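Local atomic coordinates of NADH oxidase (Thermus thermophilus, PDB entry 6RVB), a protein that reduces coenzyme A disulfide with NADH, using bound FAD as cofactor, as a member of the pyridine nucleotide-disulfide oxidoreductase family. Residues A[36-48]-A[56-68]. Sequence-based numbering, arbitrary orientation.
Sequences SGWVSYGACGLPY and RLERLVARTPEEF. With FAD (flavin-adenine dinucleotide), chain E.
Leu-60 is the largest bump of this contact, and it fits a hollow made mostly of backbone. Its CG lies against the carbonyl O of Gly-42, while CD2 reaches 3.8 Å from Gly-45 C; CD1 lies over the CA of Gly-45, which has no side chain there to intervene. Leu-46 closes one side, its CD2 touching both Leu-57 CD1 and Leu-60 CD2 (each 3.9 Å). Beside this plug a single antiparallel beta bridge clips Tyr-41 to Val-61: Ala-62 N donates to Ser-40 O (2.9 Å, almost straight), and Gly-42 N to Leu-60 O (2.9 Å). Val-61 adds a second, smaller knob, for CG2, anti to its own backbone N, comes 3.5 Å from Ser-40 O and also meets the carbonyl of Val-39. At the far end Ser-40 CB abuts the edge of the Phe-68 ring, close to the ring plane, whereas Arg-63 CD covers one face of that ring. Val-39 CG1 fills the angle between this ring and Pro-65 CG (4.2 Å). On the outer margin Glu-58 OE2 approaches the Trp-38 ring edge at CH2 (3.6 Å), with carboxylate and indole planes 51° apart.

The packing brings together residues that line the coenzyme A pocket: the coenzyme hydrogen-bonds to Ser-40 OG, forms a salt bridge with Arg-63 and is covalently linked to Cys-44, which lies against the flavin. Phe-68 and Val-39 rest on strand 73-77 of the parallel sheet that also holds strand 29-34, Ser-40 and Arg-63 touch helix 13-24, and helix 136-145 packs on Trp-38, Tyr-41 and Leu-57.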
# COMPACT_ATOMS: atom_id res chain seq x y z
N SER A 36 -36.08 -4.86 -1.23
CA SER A 36 -35.85 -3.92 -2.29
C SER A 36 -35.91 -4.56 -3.65
O SER A 36 -35.61 -3.93 -4.66
CB SER A 36 -34.48 -3.33 -2.13
OG SER A 36 -33.48 -4.06 -2.83
N GLY A 37 -36.20 -5.83 -3.74
CA GLY A 37 -36.08 -6.28 -5.10
C GLY A 37 -34.76 -6.20 -5.85
O GLY A 37 -34.71 -6.57 -6.99
N TRP A 38 -33.67 -5.81 -5.22
CA TRP A 38 -32.35 -6.25 -5.68
C TRP A 38 -31.53 -6.80 -4.51
O TRP A 38 -31.65 -6.38 -3.39
CB TRP A 38 -31.55 -5.10 -6.21
CG TRP A 38 -32.01 -4.42 -7.41
CD1 TRP A 38 -32.94 -3.44 -7.51
CD2 TRP A 38 -31.48 -4.59 -8.69
NE1 TRP A 38 -33.04 -3.01 -8.79
CE2 TRP A 38 -32.14 -3.71 -9.53
CE3 TRP A 38 -30.49 -5.39 -9.20
CZ2 TRP A 38 -31.85 -3.64 -10.86
CZ3 TRP A 38 -30.21 -5.32 -10.53
CH2 TRP A 38 -30.88 -4.46 -11.35
N VAL A 39 -30.63 -7.69 -4.77
CA VAL A 39 -29.96 -8.41 -3.70
C VAL A 39 -28.48 -8.54 -4.07
O VAL A 39 -28.10 -8.60 -5.25
CB VAL A 39 -30.70 -9.82 -3.48
CG1 VAL A 39 -30.03 -10.97 -4.16
CG2 VAL A 39 -30.90 -10.12 -2.07
N SER A 40 -27.62 -8.55 -3.08
CA SER A 40 -26.21 -8.76 -3.33
C SER A 40 -25.56 -7.85 -4.37
O SER A 40 -25.09 -8.32 -5.38
CB SER A 40 -25.98 -10.21 -3.70
OG SER A 40 -24.62 -10.48 -3.83
N TYR A 41 -25.49 -6.55 -4.11
CA TYR A 41 -24.95 -5.64 -5.10
C TYR A 41 -24.05 -4.59 -4.43
O TYR A 41 -24.09 -4.33 -3.24
CB TYR A 41 -26.10 -4.97 -5.85
CG TYR A 41 -26.99 -4.12 -4.93
CD1 TYR A 41 -28.04 -4.66 -4.28
CD2 TYR A 41 -26.71 -2.77 -4.70
CE1 TYR A 41 -28.78 -3.91 -3.46
CE2 TYR A 41 -27.45 -2.02 -3.86
CZ TYR A 41 -28.50 -2.58 -3.23
OH TYR A 41 -29.35 -1.87 -2.37
N GLY A 42 -23.22 -3.94 -5.21
CA GLY A 42 -22.22 -3.12 -4.60
C GLY A 42 -22.67 -1.72 -4.57
O GLY A 42 -22.38 -1.03 -5.50
N ALA A 43 -23.35 -1.29 -3.52
CA ALA A 43 -23.81 0.08 -3.49
C ALA A 43 -22.68 1.09 -3.70
O ALA A 43 -22.89 2.18 -4.20
CB ALA A 43 -24.49 0.36 -2.25
N CYS A 44 -21.48 0.69 -3.37
CA CYS A 44 -20.30 1.51 -3.49
C CYS A 44 -20.00 1.85 -4.91
O CYS A 44 -19.27 2.77 -5.17
CB CYS A 44 -19.09 0.78 -2.93
SG CYS A 44 -19.48 -0.58 -1.72
N GLY A 45 -20.56 1.10 -5.83
CA GLY A 45 -20.26 1.30 -7.23
C GLY A 45 -21.20 2.29 -7.88
O GLY A 45 -20.96 2.69 -9.06
N LEU A 46 -22.26 2.69 -7.17
CA LEU A 46 -23.24 3.57 -7.78
C LEU A 46 -22.63 4.86 -8.36
O LEU A 46 -23.01 5.32 -9.43
CB LEU A 46 -24.43 3.86 -6.85
CG LEU A 46 -25.32 2.65 -6.47
CD1 LEU A 46 -26.05 2.97 -5.19
CD2 LEU A 46 -26.27 2.29 -7.58
N PRO A 47 -21.67 5.47 -7.66
CA PRO A 47 -21.29 6.70 -8.32
C PRO A 47 -20.61 6.49 -9.64
O PRO A 47 -20.65 7.42 -10.44
CB PRO A 47 -20.36 7.31 -7.32
CG PRO A 47 -20.93 6.88 -6.07
CD PRO A 47 -21.34 5.52 -6.25
N TYR A 48 -20.05 5.30 -9.87
CA TYR A 48 -19.34 4.97 -11.12
C TYR A 48 -20.28 4.67 -12.29
O TYR A 48 -19.89 4.75 -13.46
CB TYR A 48 -18.25 3.92 -10.86
CG TYR A 48 -17.34 4.46 -9.81
CD1 TYR A 48 -16.57 5.60 -10.04
CD2 TYR A 48 -17.33 3.92 -8.54
CE1 TYR A 48 -15.80 6.13 -9.07
CE2 TYR A 48 -16.55 4.47 -7.53
CZ TYR A 48 -15.80 5.59 -7.81
OH TYR A 48 -15.05 6.19 -6.81
N ARG A 56 -23.94 -0.28 -17.41
CA ARG A 56 -25.26 -0.59 -16.89
C ARG A 56 -25.24 -0.93 -15.39
O ARG A 56 -24.30 -1.50 -14.88
CB ARG A 56 -25.98 -1.68 -17.71
CG ARG A 56 -25.13 -2.55 -18.59
CD ARG A 56 -25.78 -3.89 -18.86
NE ARG A 56 -25.09 -4.61 -19.95
CZ ARG A 56 -24.11 -5.52 -19.79
NH1 ARG A 56 -23.67 -5.85 -18.58
NH2 ARG A 56 -23.57 -6.10 -20.88
N LEU A 57 -26.31 -0.55 -14.70
CA LEU A 57 -26.50 -0.79 -13.29
C LEU A 57 -26.42 -2.28 -12.89
O LEU A 57 -26.01 -2.62 -11.79
CB LEU A 57 -27.84 -0.23 -12.91
CG LEU A 57 -28.10 0.30 -11.53
CD1 LEU A 57 -26.96 1.21 -11.23
CD2 LEU A 57 -29.43 1.05 -11.57
N GLU A 58 -26.79 -3.18 -13.77
CA GLU A 58 -26.78 -4.61 -13.39
C GLU A 58 -25.37 -5.06 -13.25
O GLU A 58 -25.13 -6.09 -12.76
CB GLU A 58 -27.60 -5.57 -14.36
CG GLU A 58 -28.19 -4.91 -15.73
CD GLU A 58 -29.36 -3.82 -15.52
OE1 GLU A 58 -29.27 -2.60 -15.93
OE2 GLU A 58 -30.41 -4.18 -14.93
N ARG A 59 -24.40 -4.27 -13.69
CA ARG A 59 -22.99 -4.68 -13.57
C ARG A 59 -22.48 -4.75 -12.09
O ARG A 59 -21.46 -5.31 -11.79
CB ARG A 59 -22.14 -3.78 -14.46
CG ARG A 59 -21.14 -4.54 -15.33
CD ARG A 59 -21.52 -4.45 -16.75
NE ARG A 59 -20.33 -4.30 -17.58
CZ ARG A 59 -20.37 -4.13 -18.90
NH1 ARG A 59 -21.58 -4.10 -19.51
NH2 ARG A 59 -19.23 -4.01 -19.63
N LEU A 60 -23.24 -4.17 -11.17
CA LEU A 60 -22.85 -3.98 -9.80
C LEU A 60 -23.33 -5.20 -8.96
O LEU A 60 -23.08 -5.32 -7.77
CB LEU A 60 -23.56 -2.73 -9.31
CG LEU A 60 -22.84 -1.42 -9.07
CD1 LEU A 60 -21.67 -1.25 -9.95
CD2 LEU A 60 -23.76 -0.17 -9.17
N VAL A 61 -24.09 -6.09 -9.56
CA VAL A 61 -24.65 -7.19 -8.79
C VAL A 61 -23.58 -8.34 -8.77
O VAL A 61 -22.93 -8.65 -9.77
CB VAL A 61 -25.92 -7.69 -9.43
CG1 VAL A 61 -25.56 -8.34 -10.75
CG2 VAL A 61 -26.51 -8.79 -8.59
N ALA A 62 -23.40 -8.97 -7.62
CA ALA A 62 -22.37 -9.97 -7.44
C ALA A 62 -22.95 -11.35 -7.66
O ALA A 62 -22.39 -12.19 -8.32
CB ALA A 62 -21.87 -9.86 -5.99
N ARG A 63 -24.08 -11.59 -7.07
CA ARG A 63 -24.72 -12.83 -7.26
C ARG A 63 -26.20 -12.54 -7.52
O ARG A 63 -26.76 -11.67 -6.89
CB ARG A 63 -24.60 -13.64 -6.01
CG ARG A 63 -24.75 -15.09 -6.27
CD ARG A 63 -24.08 -15.94 -5.27
NE ARG A 63 -22.67 -15.75 -5.35
CZ ARG A 63 -21.87 -16.13 -4.39
NH1 ARG A 63 -22.40 -16.73 -3.34
NH2 ARG A 63 -20.57 -15.92 -4.49
N THR A 64 -26.82 -13.25 -8.47
CA THR A 64 -28.23 -13.04 -8.88
C THR A 64 -29.04 -14.03 -8.15
O THR A 64 -28.49 -15.01 -7.69
CB THR A 64 -28.47 -13.28 -10.42
OG1 THR A 64 -28.16 -14.63 -10.76
CG2 THR A 64 -27.63 -12.36 -11.29
N PRO A 65 -30.35 -13.79 -8.05
CA PRO A 65 -31.11 -14.67 -7.16
C PRO A 65 -31.21 -16.01 -7.81
O PRO A 65 -31.36 -16.99 -7.06
CB PRO A 65 -32.47 -13.96 -7.01
CG PRO A 65 -32.22 -12.66 -7.34
CD PRO A 65 -31.23 -12.74 -8.52
N GLU A 66 -31.06 -16.06 -9.14
CA GLU A 66 -30.92 -17.35 -9.80
C GLU A 66 -29.60 -18.08 -9.41
O GLU A 66 -29.65 -19.29 -9.11
CB GLU A 66 -31.21 -17.29 -11.32
CG GLU A 66 -31.09 -18.63 -12.08
CD GLU A 66 -32.17 -19.68 -11.68
OE1 GLU A 66 -33.17 -19.30 -11.00
OE2 GLU A 66 -32.02 -20.89 -12.05
N GLU A 67 -28.45 -17.38 -9.35
CA GLU A 67 -27.21 -18.08 -9.02
C GLU A 67 -27.29 -18.54 -7.55
O GLU A 67 -26.87 -19.64 -7.22
CB GLU A 67 -25.99 -17.24 -9.27
CG GLU A 67 -26.06 -16.42 -10.52
CD GLU A 67 -24.81 -15.51 -10.77
OE1 GLU A 67 -24.73 -14.37 -10.22
OE2 GLU A 67 -23.92 -15.90 -11.56
N PHE A 68 -27.86 -17.72 -6.68
CA PHE A 68 -28.07 -18.14 -5.34
C PHE A 68 -28.87 -19.44 -5.28
O PHE A 68 -28.52 -20.38 -4.55
CB PHE A 68 -28.81 -17.08 -4.59
CG PHE A 68 -27.93 -16.13 -3.85
CD1 PHE A 68 -27.13 -16.56 -2.78
CD2 PHE A 68 -27.89 -14.77 -4.20
CE1 PHE A 68 -26.30 -15.66 -2.11
CE2 PHE A 68 -27.08 -13.88 -3.55
CZ PHE A 68 -26.30 -14.33 -2.49
PA FAD E . -27.58 -2.34 3.11
O1A FAD E . -28.07 -0.88 3.63
O2A FAD E . -26.53 -2.50 1.99
O5B FAD E . -28.89 -3.27 2.67
C5B FAD E . -30.07 -3.44 3.52
C4B FAD E . -31.26 -3.97 2.72
O4B FAD E . -32.08 -4.66 3.65
C3B FAD E . -32.02 -2.85 2.02
O3B FAD E . -32.03 -2.99 0.55
C2B FAD E . -33.37 -3.06 2.57
O2B FAD E . -34.14 -2.99 1.37
C1B FAD E . -33.37 -4.46 3.26
N9A FAD E . -34.30 -4.39 4.45
C8A FAD E . -34.36 -3.39 5.39
N7A FAD E . -35.41 -3.55 6.24
C5A FAD E . -36.04 -4.69 5.86
C6A FAD E . -37.23 -5.42 6.38
N6A FAD E . -37.85 -4.91 7.49
N1A FAD E . -37.60 -6.55 5.71
C2A FAD E . -36.87 -7.00 4.62
N3A FAD E . -35.76 -6.41 4.06
C4A FAD E . -35.32 -5.25 4.67
N1 FAD E . -18.47 1.07 1.64
C2 FAD E . -17.12 0.91 1.54
O2 FAD E . -16.50 0.11 2.31
N3 FAD E . -16.44 1.58 0.59
C4 FAD E . -17.03 2.42 -0.34
O4 FAD E . -16.39 3.05 -1.26
C4X FAD E . -18.51 2.60 -0.30
N5 FAD E . -19.13 3.42 -1.23
C5X FAD E . -20.49 3.57 -1.12
C6 FAD E . -21.16 4.41 -2.04
C7 FAD E . -22.56 4.57 -1.96
C7M FAD E . -23.22 5.48 -2.97
C8 FAD E . -23.37 3.84 -0.92
C8M FAD E . -24.86 3.97 -0.78
C9 FAD E . -22.70 3.02 0.02
C9A FAD E . -21.29 2.83 -0.02
N10 FAD E . -20.64 1.95 0.93
C10 FAD E . -19.23 1.84 0.80
C1' FAD E . -21.35 1.26 2.03
C2' FAD E . -22.13 0.04 1.64
O2' FAD E . -23.26 0.39 0.85
C3' FAD E . -22.71 -0.61 2.87
O3' FAD E . -21.76 -0.57 3.93
C4' FAD E . -23.01 -2.06 2.42
O4' FAD E . -23.89 -2.21 1.25
C5' FAD E . -23.41 -2.95 3.62
O5' FAD E . -24.80 -2.92 3.91
P FAD E . -25.64 -4.07 4.67
O1P FAD E . -25.60 -5.37 3.88
O2P FAD E . -25.71 -4.08 6.21
O3P FAD E . -27.06 -3.37 4.32